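Local coordinates for protein hydrogenase maturation factor (Thermoanaerobacter tengcongensis, PDB 3VTH) that probably uses carbamoyl phosphate and ATP to carbamoylate the C-terminal cysteine of HypE during [NiFe]-hydrogenase maturation, at residues D203-V208 against M318-F323; P72-I77 against L277-P282; F226-N231 against A239-R244; R553-F558 against V604-G609. All blocks are in the same frame, centred on the assembly; numbering follows the deposited sequence.

Overall arrangement
Contact 2 opens first: the turn 72-77 of the acylphosphatase part meets the loop 277-282 of the YrdC-like part. Before that loop closes, contact 1 opens at 203-208 and shuts at 318-323, so the two cross along the chain. Contact 3, segment 226-231 (which holds strand 226-229) with helix segment 239-244, is nested inside both loops and touches contact 1, where Phe-323 packs on Asn-231; their centres are about 17 Å apart. Contact 1 joins helices 204-213 and 312-320, and contact 3 sets helix 235-245 on the large mixed sheet. Contact 4 follows in series: 604-609 closes the loop opened at 553-558, joining two helices of the Kae1-like part, its centre about 45 Å from that of contact 2.

Contact 1. Residues D203-V208 against M318-F323; sequences DEIKCV and MEEIDF
Lys-206 and Glu-320 lay their side chains obliquely across each other, and the lysine CE methylene, not its ammonium, meets the Glu-320 carboxylate. Glu-320 folds back on itself at chi2 (-55°), which turns its carboxylate toward the lysine: OE1 sits 3.4 Å from Lys-206 CE. The ammonium itself lies farther off, with Lys-206 NZ 4.2 Å from Glu-320 OE1, too far for a salt bridge though the opposite charges should still attract. The lysine sends CG anti to its backbone N (chi1 -151°) and then kinks at chi3, bringing NZ back toward Asp-203 OD2 in a long ion pair of 4.0 Å. Lysine suits this partly exposed edge of the contact because its aliphatic part can pack while its charge stays between two acids. Asp-203 has a second task as the N-cap of helix 204-213: its OD1 accepts from Lys-206 N at 3.1 Å, nearly along the C-O axis and with an almost straight N-H...O angle of 167°. The contact therefore joins the start of that helix to the end of helix 312-320, the latter in the YrdC-like part, close to the disulfide from Cys-207 to Cys-200. Deeper in, Ile-205 is buried, and Ile-205 CG2 meets Glu-320 CG at 4.3 Å. Its side chain also packs on Ile-313, Leu-316 and Leu-317 of helix 312-320, a place for which an apolar residue is well suited. Beyond the carboxylate, the backbone O of Glu-320 accepts from Lys-213 NZ, a further tie between the two helices.

Contact 2. Residues P72-I77 against L277-P282; sequences PSLSVI and LSQRRP. With PO4 (phosphate ion), chain L.
Ser-73 and Gln-279 face each other through a water. It accepts from Ser-73 OG at 2.8 Å and donates to Gln-279 OE1 at an unusually short 2.5 Å, bridging two oxygens that stand 4.2 Å apart. Next along the chain, Leu-74 is buried and crosses Gln-279 at about a right angle. With CG anti to its carbonyl carbon (chi1 -63°), the leucine extends CD2 to within 3.7 Å of Gln-279 OE1, while its side chain also packs on Met-111. The amide is gripped at its other end: Gln-279 NE2 donates to Asn-138 O and Gly-112 O, which fixes the rotation of the group. A long, flat amide thus spans from the turn to the neighbouring finger. Ser-75 completes a type I turn begun at Pro-72, whose O closes it by accepting from both Ser-75 N and Ser-75 OG; the hydroxyl comes in the carbonyl plane, on a lone pair. Val-76 then begins strand 76-85. In the other segment, extended Arg-280 holds edge-on a phosphate probably from the crystallisation liquor, NE to O1 at 2.8 Å and NH2 to O3 at 2.9 Å, both N-H...O angles 165°. The same guanidinium donates to Gly-386 O and Gln-390 OE1 and makes a cation-pi contact with Tyr-387. Ser-278 OG accepts from Arg-280 N in an ST turn that shapes the loop behind it. The whole is an interdomain junction between the acylphosphatase and YrdC-like parts, with Gln-279 beside Cys-139 and Cys-114 of the four-cysteine zinc site.

Contact 3. Residues F226-N231 against A239-R244; sequences FHLAVN and ATLRRR
Strand 226-229 runs past the helix segment 239-244 with no backbone bond between them, the closest approach of CA atoms being 7.6 Å, from Val-230 to Leu-241. This is helix-on-sheet packing in the YrdC-like part: helix 235-245, which follows the strand after a short connection, lies against one face of the large mixed sheet. Leu-241 carries the helix side alone, since it points toward the strand and divides its two methyls between two neighbours. Its CG stands anti to the backbone N (chi1 176°), a setting that aims the isobutyl fork off the helix. Leu-241 CD1 lies 4.0 Å from Leu-228 CB and 4.2 Å from Leu-228 CD1. One methyl thus touches both a methylene and a methyl. Leu-228 and Val-230 project on the same side of the strand, toward the helix, while Ala-229 between them points away. The branched residues are apt because both are buried, Leu-228 also packing on Ala-219 and Thr-328 of the flanking strands and Val-230 on Val-326. Leu-241 also touches Val-326, tying the helix to strand 325-329. Polar groups of the helix serve elsewhere: Arg-244 NH1 makes a salt bridge to Asp-353, and the Arg-242 guanidinium binds the backbone O atoms of Gly-296, Arg-247 and Lys-250. The bound nucleotide analogue and magnesium each lie about 8 Å from the Leu-228 side chain. At the other prong of the fork, Leu-241 CD2 rests 4.1 Å from Val-230 CG2.

Contact 4. Residues R553-F558 against V604-G609; sequences RTALGF and VAALIG
Two helices of the Kae1-like carbamoyltransferase part pack at small residues here, Ala-555 of helix 551-559 meeting Ala-606 near the end of helix 597-607. Their CB methyls are 3.9 Å apart, an ordinary van der Waals contact, and because neither side chain extends further the two backbones can come close, with the CA atoms only 6.4 Å from each other. Alanine fits both positions for this reason: each points its methyl at the partner helix. Leu-607 adds the second contact. Leu-607 does not start out toward the other helix, but with CG beside the backbone N (chi1 -82°) the side chain bends round until its CG lies 4.2 Å from Ala-555 CB. The alanine methyl is thus touched by both a methyl and the branch point of a leucine. No polar bond crosses the interface; the helix segments bond internally instead, as from Phe-558 N to Thr-554 O at 3.0 Å. Directly after the leucine, helix 597-607 ends in a Schellman motif, in which Gly-609 N donates to Ala-606 O at 3.2 Å and Val-610 N reaches Ala-605 O. Gly-609 takes positive phi (70°), a conformation easy for glycine because it has no CB. Around this core, Phe-569 of helix 567-572 packs on both Ala-555 and Leu-607. Leu-653 of helix 649-662 lies against Leu-607, Val-604 and Phe-558, while Leu-556 points away from the contact and packs on helix 575-587, so the pair sits within a cluster of helices.

Contact 1. Residues D203-V208 against M318-F323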
loop_
_atom_site.group_PDB
_atom_site.type_symbol
_atom_site.label_atom_id
_atom_site.label_comp_id
_atom_site.label_asym_id
_atom_site.label_seq_id
_atom_site.Cartn_x
_atom_site.Cartn_y
_atom_site.Cartn_z
ATOM N N ASP A 203 -32.594 12.241 -8.825
ATOM C CA ASP A 203 -31.798 11.042 -9.078
ATOM C C ASP A 203 -30.782 10.826 -7.940
ATOM O O ASP A 203 -30.427 11.778 -7.242
ATOM C CB ASP A 203 -31.214 11.014 -10.507
ATOM C CG ASP A 203 -29.931 11.850 -10.686
ATOM O OD1 ASP A 203 -29.052 11.894 -9.798
ATOM O OD2 ASP A 203 -29.783 12.434 -11.785
ATOM N N GLU A 204 -30.363 9.576 -7.734
ATOM C CA GLU A 204 -29.566 9.190 -6.550
ATOM C C GLU A 204 -28.323 10.045 -6.307
ATOM O O GLU A 204 -28.070 10.463 -5.175
ATOM C CB GLU A 204 -29.177 7.702 -6.588
ATOM C CG GLU A 204 -30.337 6.721 -6.362
ATOM C CD GLU A 204 -31.207 6.504 -7.601
ATOM O OE1 GLU A 204 -30.893 7.063 -8.680
ATOM O OE2 GLU A 204 -32.216 5.766 -7.493
ATOM N N ILE A 205 -27.547 10.304 -7.360
ATOM C CA ILE A 205 -26.341 11.135 -7.240
ATOM C C ILE A 205 -26.662 12.563 -6.767
ATOM O O ILE A 205 -25.943 13.126 -5.938
ATOM C CB ILE A 205 -25.538 11.205 -8.559
ATOM C CG1 ILE A 205 -25.087 9.807 -9.017
ATOM C CG2 ILE A 205 -24.309 12.129 -8.401
ATOM C CD1 ILE A 205 -24.088 9.086 -8.083
ATOM N N LYS A 206 -27.734 13.139 -7.306
ATOM C CA LYS A 206 -28.193 14.462 -6.890
ATOM C C LYS A 206 -28.646 14.469 -5.426
ATOM O O LYS A 206 -28.455 15.452 -4.729
ATOM C CB LYS A 206 -29.326 14.947 -7.800
ATOM C CG LYS A 206 -29.421 16.461 -7.937
ATOM C CD LYS A 206 -30.040 16.862 -9.304
ATOM C CE LYS A 206 -29.192 16.271 -10.464
ATOM N NZ LYS A 206 -29.814 16.422 -11.809
ATOM N N CYS A 207 -29.252 13.373 -4.968
ATOM C CA CYS A 207 -29.627 13.256 -3.558
ATOM C C CYS A 207 -28.384 13.323 -2.646
ATOM O O CYS A 207 -28.411 13.953 -1.577
ATOM C CB CYS A 207 -30.419 11.965 -3.314
ATOM S SG CYS A 207 -31.995 11.827 -4.236
ATOM N N VAL A 208 -27.312 12.670 -3.093
ATOM C CA VAL A 208 -26.016 12.674 -2.401
ATOM C C VAL A 208 -25.411 14.074 -2.377
ATOM O O VAL A 208 -25.013 14.558 -1.311
ATOM C CB VAL A 208 -25.040 11.656 -3.033
ATOM C CG1 VAL A 208 -23.604 11.820 -2.485
ATOM C CG2 VAL A 208 -25.543 10.250 -2.785
ATOM N N MET A 318 -19.145 14.850 -9.079
ATOM C CA MET A 318 -18.341 16.044 -9.350
ATOM C C MET A 318 -19.022 17.092 -10.232
ATOM O O MET A 318 -18.782 18.289 -10.062
ATOM C CB MET A 318 -16.961 15.669 -9.920
ATOM C CG MET A 318 -15.989 15.043 -8.900
ATOM S SD MET A 318 -15.694 16.191 -7.533
ATOM C CE MET A 318 -14.544 15.270 -6.519
ATOM N N GLU A 319 -19.869 16.665 -11.167
ATOM C CA GLU A 319 -20.673 17.643 -11.913
ATOM C C GLU A 319 -21.778 18.302 -11.053
ATOM O O GLU A 319 -22.319 19.349 -11.432
ATOM C CB GLU A 319 -21.219 17.084 -13.252
ATOM C CG GLU A 319 -21.234 15.567 -13.373
ATOM C CD GLU A 319 -21.447 15.043 -14.799
ATOM O OE1 GLU A 319 -20.673 14.150 -15.230
ATOM O OE2 GLU A 319 -22.385 15.500 -15.477
ATOM N N GLU A 320 -22.089 17.714 -9.893
ATOM C CA GLU A 320 -23.160 18.251 -9.030
ATOM C C GLU A 320 -22.666 19.141 -7.891
ATOM O O GLU A 320 -23.411 20.004 -7.424
ATOM C CB GLU A 320 -24.063 17.140 -8.470
ATOM C CG GLU A 320 -24.781 16.274 -9.511
ATOM C CD GLU A 320 -25.623 17.072 -10.505
ATOM O OE1 GLU A 320 -26.315 18.031 -10.096
ATOM O OE2 GLU A 320 -25.607 16.719 -11.707
ATOM N N ILE A 321 -21.416 18.944 -7.458
ATOM C CA ILE A 321 -20.840 19.729 -6.363
ATOM C C ILE A 321 -19.705 20.656 -6.853
ATOM O O ILE A 321 -19.097 20.392 -7.892
ATOM C CB ILE A 321 -20.335 18.803 -5.216
ATOM C CG1 ILE A 321 -19.241 17.847 -5.718
ATOM C CG2 ILE A 321 -21.492 18.002 -4.613
ATOM C CD1 ILE A 321 -18.592 16.996 -4.629
ATOM N N ASP A 322 -19.424 21.735 -6.119
ATOM C CA ASP A 322 -18.265 22.592 -6.433
ATOM C C ASP A 322 -17.241 22.679 -5.282
ATOM O O ASP A 322 -16.743 23.767 -4.949
ATOM C CB ASP A 322 -18.704 24.000 -6.867
ATOM C CG ASP A 322 -19.508 24.728 -5.796
ATOM O OD1 ASP A 322 -19.568 24.238 -4.643
ATOM O OD2 ASP A 322 -20.078 25.798 -6.097
ATOM N N PHE A 323 -16.952 21.541 -4.667
ATOM C CA PHE A 323 -16.026 21.489 -3.539
ATOM C C PHE A 323 -15.401 20.112 -3.482
ATOM O O PHE A 323 -16.050 19.134 -3.860
ATOM C CB PHE A 323 -16.714 21.857 -2.192
ATOM C CG PHE A 323 -18.043 21.162 -1.954
ATOM C CD1 PHE A 323 -18.098 19.809 -1.578
ATOM C CD2 PHE A 323 -19.239 21.860 -2.114
ATOM C CE1 PHE A 323 -19.331 19.165 -1.365
ATOM C CE2 PHE A 323 -20.473 21.241 -1.895
ATOM C CZ PHE A 323 -20.522 19.887 -1.524
#

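Contact 2. Residues P72-I77 against L277-P282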
loop_
_atom_site.group_PDB
_atom_site.type_symbol
_atom_site.label_atom_id
_atom_site.label_comp_id
_atom_site.label_asym_id
_atom_site.label_seq_id
_atom_site.Cartn_x
_atom_site.Cartn_y
_atom_site.Cartn_z
ATOM N N PRO A 72 -2.586 -5.750 -24.346
ATOM C CA PRO A 72 -3.645 -4.926 -23.764
ATOM C C PRO A 72 -3.110 -4.037 -22.639
ATOM O O PRO A 72 -2.144 -4.407 -21.957
ATOM C CB PRO A 72 -4.630 -5.967 -23.224
ATOM C CG PRO A 72 -4.393 -7.205 -24.150
ATOM C CD PRO A 72 -2.904 -7.189 -24.306
ATOM N N SER A 73 -3.750 -2.880 -22.465
ATOM C CA SER A 73 -3.332 -1.816 -21.545
ATOM C C SER A 73 -3.175 -2.262 -20.086
ATOM O O SER A 73 -2.286 -1.776 -19.367
ATOM C CB SER A 73 -4.363 -0.681 -21.612
ATOM O OG SER A 73 -4.013 0.368 -20.735
ATOM N N LEU A 74 -4.049 -3.163 -19.645
ATOM C CA LEU A 74 -4.023 -3.620 -18.245
ATOM C C LEU A 74 -3.187 -4.879 -18.018
ATOM O O LEU A 74 -3.030 -5.313 -16.876
ATOM C CB LEU A 74 -5.444 -3.853 -17.733
ATOM C CG LEU A 74 -6.409 -2.668 -17.659
ATOM C CD1 LEU A 74 -7.727 -3.173 -17.013
ATOM C CD2 LEU A 74 -5.827 -1.473 -16.880
ATOM N N SER A 75 -2.678 -5.475 -19.095
ATOM C CA SER A 75 -1.867 -6.681 -18.972
ATOM C C SER A 75 -0.526 -6.365 -18.294
ATOM O O SER A 75 0.012 -5.266 -18.424
ATOM C CB SER A 75 -1.668 -7.385 -20.335
ATOM O OG SER A 75 -0.723 -6.697 -21.154
ATOM N N VAL A 76 -0.030 -7.312 -17.503
ATOM C CA VAL A 76 1.331 -7.252 -17.006
ATOM C C VAL A 76 1.898 -8.634 -17.331
ATOM O O VAL A 76 1.797 -9.555 -16.527
ATOM C CB VAL A 76 1.409 -6.958 -15.486
ATOM C CG1 VAL A 76 2.878 -6.885 -15.016
ATOM C CG2 VAL A 76 0.643 -5.648 -15.128
ATOM N N ILE A 77 2.460 -8.756 -18.528
ATOM C CA ILE A 77 2.992 -10.013 -19.032
ATOM C C ILE A 77 4.368 -10.289 -18.449
ATOM O O ILE A 77 5.262 -9.440 -18.531
ATOM C CB ILE A 77 3.097 -9.987 -20.580
ATOM C CG1 ILE A 77 1.705 -9.813 -21.211
ATOM C CG2 ILE A 77 3.835 -11.248 -21.109
ATOM C CD1 ILE A 77 1.743 -9.562 -22.734
ATOM N N LEU A 277 -2.965 10.515 -11.814
ATOM C CA LEU A 277 -3.718 10.199 -13.026
ATOM C C LEU A 277 -3.718 8.714 -13.392
ATOM O O LEU A 277 -4.546 8.284 -14.181
ATOM C CB LEU A 277 -3.197 11.017 -14.218
ATOM C CG LEU A 277 -3.533 12.524 -14.222
ATOM C CD1 LEU A 277 -2.649 13.247 -15.229
ATOM C CD2 LEU A 277 -5.018 12.809 -14.534
ATOM N N SER A 278 -2.792 7.935 -12.830
ATOM C CA SER A 278 -2.762 6.484 -13.091
ATOM C C SER A 278 -4.144 5.869 -12.907
ATOM O O SER A 278 -4.877 6.272 -12.008
ATOM C CB SER A 278 -1.804 5.797 -12.118
ATOM O OG SER A 278 -1.780 4.384 -12.327
ATOM N N GLN A 279 -4.499 4.877 -13.727
ATOM C CA GLN A 279 -5.726 4.117 -13.453
ATOM C C GLN A 279 -5.687 3.411 -12.095
ATOM O O GLN A 279 -6.722 3.024 -11.561
ATOM C CB GLN A 279 -6.012 3.096 -14.554
ATOM C CG GLN A 279 -6.691 3.662 -15.795
ATOM C CD GLN A 279 -6.969 2.559 -16.791
ATOM O OE1 GLN A 279 -6.071 2.138 -17.515
ATOM N NE2 GLN A 279 -8.198 2.053 -16.799
ATOM N N ARG A 280 -4.503 3.249 -11.512
ATOM C CA ARG A 280 -4.460 2.671 -10.161
ATOM C C ARG A 280 -5.201 3.602 -9.175
ATOM O O ARG A 280 -5.739 3.143 -8.162
ATOM C CB ARG A 280 -3.019 2.383 -9.732
ATOM C CG ARG A 280 -2.245 1.422 -10.665
ATOM C CD ARG A 280 -0.852 1.105 -10.078
ATOM N NE ARG A 280 -0.016 0.290 -10.970
ATOM C CZ ARG A 280 -0.019 -1.042 -11.010
ATOM N NH1 ARG A 280 -0.833 -1.729 -10.206
ATOM N NH2 ARG A 280 0.797 -1.693 -11.852
ATOM N N ARG A 281 -5.226 4.903 -9.493
ATOM C CA ARG A 281 -5.913 5.931 -8.692
ATOM C C ARG A 281 -5.693 5.797 -7.186
ATOM O O ARG A 281 -6.641 5.478 -6.459
ATOM C CB ARG A 281 -7.430 5.941 -9.015
ATOM C CG ARG A 281 -7.772 6.382 -10.454
ATOM C CD ARG A 281 -7.532 7.868 -10.637
ATOM N NE ARG A 281 -7.132 8.254 -12.003
ATOM C CZ ARG A 281 -7.724 9.193 -12.740
ATOM N NH1 ARG A 281 -8.781 9.856 -12.278
ATOM N NH2 ARG A 281 -7.247 9.487 -13.947
ATOM N N PRO A 282 -4.454 6.049 -6.707
ATOM C CA PRO A 282 -4.253 6.105 -5.270
ATOM C C PRO A 282 -4.488 7.510 -4.712
ATOM O O PRO A 282 -4.574 8.494 -5.474
ATOM C CB PRO A 282 -2.762 5.800 -5.130
ATOM C CG PRO A 282 -2.167 6.481 -6.312
ATOM C CD PRO A 282 -3.172 6.196 -7.429
HETATM P P PO4 L . 2.769 1.210 -13.300
HETATM O O1 PO4 L . 1.340 1.625 -12.990
HETATM O O2 PO4 L . 3.701 1.798 -12.252
HETATM O O3 PO4 L . 2.933 -0.292 -13.276
HETATM O O4 PO4 L . 3.137 1.750 -14.667
HETATM O O HOH W 1 -6.509 0.931 -19.707
#

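Contact 3. Residues F226-N231 against A239-R244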
loop_
_atom_site.group_PDB
_atom_site.type_symbol
_atom_site.label_atom_id
_atom_site.label_comp_id
_atom_site.label_asym_id
_atom_site.label_seq_id
_atom_site.Cartn_x
_atom_site.Cartn_y
_atom_site.Cartn_z
ATOM N N PHE A 226 -17.164 0.742 1.608
ATOM C CA PHE A 226 -17.857 1.995 1.844
ATOM C C PHE A 226 -16.862 3.063 2.292
ATOM O O PHE A 226 -15.901 2.745 2.999
ATOM C CB PHE A 226 -18.945 1.813 2.917
ATOM C CG PHE A 226 -20.206 1.200 2.386
ATOM C CD1 PHE A 226 -21.306 1.999 2.080
ATOM C CD2 PHE A 226 -20.278 -0.173 2.133
ATOM C CE1 PHE A 226 -22.458 1.450 1.560
ATOM C CE2 PHE A 226 -21.444 -0.735 1.623
ATOM C CZ PHE A 226 -22.532 0.077 1.338
ATOM N N HIS A 227 -17.113 4.310 1.892
ATOM C CA HIS A 227 -16.375 5.467 2.396
ATOM C C HIS A 227 -17.340 6.538 2.894
ATOM O O HIS A 227 -18.488 6.619 2.442
ATOM C CB HIS A 227 -15.422 6.034 1.322
ATOM C CG HIS A 227 -14.315 5.090 0.982
ATOM N ND1 HIS A 227 -14.467 4.082 0.049
ATOM C CD2 HIS A 227 -13.082 4.924 1.517
ATOM C CE1 HIS A 227 -13.361 3.360 -0.001
ATOM N NE2 HIS A 227 -12.506 3.848 0.881
ATOM N N LEU A 228 -16.875 7.336 3.841
ATOM C CA LEU A 228 -17.678 8.416 4.401
ATOM C C LEU A 228 -17.126 9.683 3.825
ATOM O O LEU A 228 -15.898 9.887 3.811
ATOM C CB LEU A 228 -17.571 8.447 5.922
ATOM C CG LEU A 228 -18.126 7.223 6.646
ATOM C CD1 LEU A 228 -17.426 6.992 7.992
ATOM C CD2 LEU A 228 -19.643 7.350 6.801
ATOM N N ALA A 229 -18.033 10.528 3.350
ATOM C CA ALA A 229 -17.674 11.778 2.703
ATOM C C ALA A 229 -18.392 12.970 3.311
ATOM O O ALA A 229 -19.555 12.869 3.742
ATOM C CB ALA A 229 -17.960 11.695 1.198
ATOM N N VAL A 230 -17.671 14.089 3.364
ATOM C CA VAL A 230 -18.235 15.392 3.679
ATOM C C VAL A 230 -17.545 16.430 2.806
ATOM O O VAL A 230 -16.457 16.187 2.289
ATOM C CB VAL A 230 -18.074 15.809 5.193
ATOM C CG1 VAL A 230 -18.860 14.888 6.105
ATOM C CG2 VAL A 230 -16.590 15.912 5.635
ATOM N N ASN A 231 -18.170 17.597 2.672
ATOM C CA ASN A 231 -17.521 18.762 2.084
ATOM C C ASN A 231 -16.203 19.079 2.804
ATOM O O ASN A 231 -16.209 19.472 3.977
ATOM C CB ASN A 231 -18.480 19.964 2.176
ATOM C CG ASN A 231 -17.944 21.216 1.507
ATOM O OD1 ASN A 231 -16.784 21.291 1.106
ATOM N ND2 ASN A 231 -18.801 22.213 1.380
ATOM N N ALA A 239 -15.574 18.420 11.520
ATOM C CA ALA A 239 -15.620 18.212 12.965
ATOM C C ALA A 239 -16.653 17.140 13.355
ATOM O O ALA A 239 -16.393 16.307 14.218
ATOM C CB ALA A 239 -15.923 19.538 13.703
ATOM N N THR A 240 -17.828 17.170 12.728
ATOM C CA THR A 240 -18.871 16.185 13.021
ATOM C C THR A 240 -18.451 14.765 12.604
ATOM O O THR A 240 -18.690 13.802 13.341
ATOM C CB THR A 240 -20.195 16.578 12.348
ATOM O OG1 THR A 240 -20.571 17.874 12.818
ATOM C CG2 THR A 240 -21.309 15.571 12.674
ATOM N N LEU A 241 -17.809 14.652 11.444
ATOM C CA LEU A 241 -17.306 13.366 10.977
ATOM C C LEU A 241 -16.276 12.786 11.948
ATOM O O LEU A 241 -16.352 11.598 12.291
ATOM C CB LEU A 241 -16.746 13.467 9.548
ATOM C CG LEU A 241 -16.093 12.208 8.961
ATOM C CD1 LEU A 241 -17.109 11.054 8.953
ATOM C CD2 LEU A 241 -15.542 12.459 7.572
ATOM N N ARG A 242 -15.333 13.615 12.396
ATOM C CA ARG A 242 -14.341 13.195 13.387
ATOM C C ARG A 242 -14.968 12.746 14.713
ATOM O O ARG A 242 -14.526 11.760 15.292
ATOM C CB ARG A 242 -13.308 14.301 13.649
ATOM C CG ARG A 242 -12.312 14.493 12.524
ATOM C CD ARG A 242 -11.088 15.317 12.970
ATOM N NE ARG A 242 -10.136 15.433 11.866
ATOM C CZ ARG A 242 -9.270 14.488 11.514
ATOM N NH1 ARG A 242 -9.197 13.352 12.203
ATOM N NH2 ARG A 242 -8.460 14.683 10.475
ATOM N N ARG A 243 -15.980 13.466 15.192
ATOM C CA ARG A 243 -16.673 13.093 16.436
ATOM C C ARG A 243 -17.395 11.748 16.316
ATOM O O ARG A 243 -17.306 10.903 17.207
ATOM C CB ARG A 243 -17.670 14.176 16.873
ATOM C CG ARG A 243 -18.278 13.949 18.281
ATOM C CD ARG A 243 -19.395 14.949 18.643
ATOM N NE ARG A 243 -19.214 16.226 17.960
ATOM C CZ ARG A 243 -19.946 16.649 16.932
ATOM N NH1 ARG A 243 -20.956 15.919 16.466
ATOM N NH2 ARG A 243 -19.667 17.821 16.377
ATOM N N ARG A 244 -18.112 11.561 15.215
ATOM C CA ARG A 244 -18.937 10.377 15.044
ATOM C C ARG A 244 -18.097 9.133 14.752
ATOM O O ARG A 244 -18.335 8.084 15.337
ATOM C CB ARG A 244 -19.972 10.599 13.957
ATOM C CG ARG A 244 -21.037 11.617 14.337
ATOM C CD ARG A 244 -22.105 11.657 13.277
ATOM N NE ARG A 244 -23.107 12.689 13.534
ATOM C CZ ARG A 244 -24.057 13.023 12.665
ATOM N NH1 ARG A 244 -24.128 12.400 11.494
ATOM N NH2 ARG A 244 -24.934 13.972 12.965
#

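Contact 4. Residues R553-F558 against V604-G609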
loop_
_atom_site.group_PDB
_atom_site.type_symbol
_atom_site.label_atom_id
_atom_site.label_comp_id
_atom_site.label_asym_id
_atom_site.label_seq_id
_atom_site.Cartn_x
_atom_site.Cartn_y
_atom_site.Cartn_z
ATOM N N ARG A 553 6.608 11.048 28.655
ATOM C CA ARG A 553 7.184 9.892 29.351
ATOM C C ARG A 553 8.360 9.300 28.584
ATOM O O ARG A 553 9.337 8.831 29.174
ATOM C CB ARG A 553 6.130 8.806 29.565
ATOM C CG ARG A 553 4.961 9.209 30.475
ATOM C CD ARG A 553 3.907 8.101 30.520
ATOM N NE ARG A 553 4.418 6.848 31.086
ATOM C CZ ARG A 553 4.118 6.379 32.297
ATOM N NH1 ARG A 553 3.288 7.038 33.102
ATOM N NH2 ARG A 553 4.646 5.235 32.707
ATOM N N THR A 554 8.258 9.317 27.259
ATOM C CA THR A 554 9.355 8.878 26.417
ATOM C C THR A 554 10.532 9.823 26.596
ATOM O O THR A 554 11.666 9.374 26.761
ATOM C CB THR A 554 8.952 8.809 24.925
ATOM O OG1 THR A 554 8.037 7.730 24.749
ATOM C CG2 THR A 554 10.177 8.553 24.049
ATOM N N ALA A 555 10.261 11.127 26.583
ATOM C CA ALA A 555 11.320 12.113 26.799
ATOM C C ALA A 555 12.001 11.926 28.159
ATOM O O ALA A 555 13.224 12.005 28.257
ATOM C CB ALA A 555 10.784 13.534 26.657
ATOM N N LEU A 556 11.215 11.697 29.209
ATOM C CA LEU A 556 11.785 11.467 30.548
ATOM C C LEU A 556 12.707 10.239 30.580
ATOM O O LEU A 556 13.778 10.251 31.200
ATOM C CB LEU A 556 10.675 11.325 31.590
ATOM C CG LEU A 556 9.929 12.619 31.912
ATOM C CD1 LEU A 556 8.723 12.330 32.765
ATOM C CD2 LEU A 556 10.872 13.625 32.612
ATOM N N GLY A 557 12.270 9.174 29.929
ATOM C CA GLY A 557 13.120 8.009 29.728
ATOM C C GLY A 557 14.450 8.364 29.073
ATOM O O GLY A 557 15.507 7.934 29.539
ATOM N N PHE A 558 14.413 9.163 28.012
ATOM C CA PHE A 558 15.644 9.520 27.282
ATOM C C PHE A 558 16.597 10.376 28.127
ATOM O O PHE A 558 17.823 10.336 27.916
ATOM C CB PHE A 558 15.322 10.223 25.950
ATOM C CG PHE A 558 15.121 9.273 24.789
ATOM C CD1 PHE A 558 15.960 9.323 23.678
ATOM C CD2 PHE A 558 14.131 8.293 24.832
ATOM C CE1 PHE A 558 15.788 8.429 22.593
ATOM C CE2 PHE A 558 13.951 7.406 23.763
ATOM C CZ PHE A 558 14.797 7.474 22.641
ATOM N N VAL A 604 12.390 14.315 21.093
ATOM C CA VAL A 604 12.631 15.668 20.566
ATOM C C VAL A 604 11.347 16.485 20.516
ATOM O O VAL A 604 11.323 17.636 20.974
ATOM C CB VAL A 604 13.268 15.637 19.149
ATOM C CG1 VAL A 604 13.376 17.062 18.560
ATOM C CG2 VAL A 604 14.635 14.949 19.201
ATOM N N ALA A 605 10.277 15.902 19.975
ATOM C CA ALA A 605 9.011 16.642 19.829
ATOM C C ALA A 605 8.479 17.130 21.194
ATOM O O ALA A 605 8.029 18.279 21.321
ATOM C CB ALA A 605 7.965 15.807 19.106
ATOM N N ALA A 606 8.568 16.260 22.200
ATOM C CA ALA A 606 8.133 16.582 23.565
ATOM C C ALA A 606 9.009 17.663 24.206
ATOM O O ALA A 606 8.508 18.590 24.838
ATOM C CB ALA A 606 8.131 15.313 24.438
ATOM N N LEU A 607 10.319 17.533 24.015
ATOM C CA LEU A 607 11.289 18.426 24.629
ATOM C C LEU A 607 11.178 19.832 24.096
ATOM O O LEU A 607 11.357 20.787 24.850
ATOM C CB LEU A 607 12.718 17.910 24.439
ATOM C CG LEU A 607 13.133 16.838 25.453
ATOM C CD1 LEU A 607 14.437 16.163 25.025
ATOM C CD2 LEU A 607 13.273 17.451 26.860
ATOM N N ILE A 608 10.910 19.976 22.800
ATOM C CA ILE A 608 10.762 21.329 22.249
ATOM C C ILE A 608 9.303 21.787 22.183
ATOM O O ILE A 608 8.981 22.787 21.537
ATOM C CB ILE A 608 11.538 21.529 20.926
ATOM C CG1 ILE A 608 10.906 20.733 19.773
ATOM C CG2 ILE A 608 13.019 21.120 21.129
ATOM C CD1 ILE A 608 11.516 21.058 18.413
ATOM N N GLY A 609 8.433 21.061 22.874
ATOM C CA GLY A 609 7.048 21.484 23.038
ATOM C C GLY A 609 6.185 21.429 21.790
ATOM O O GLY A 609 5.227 22.198 21.673
#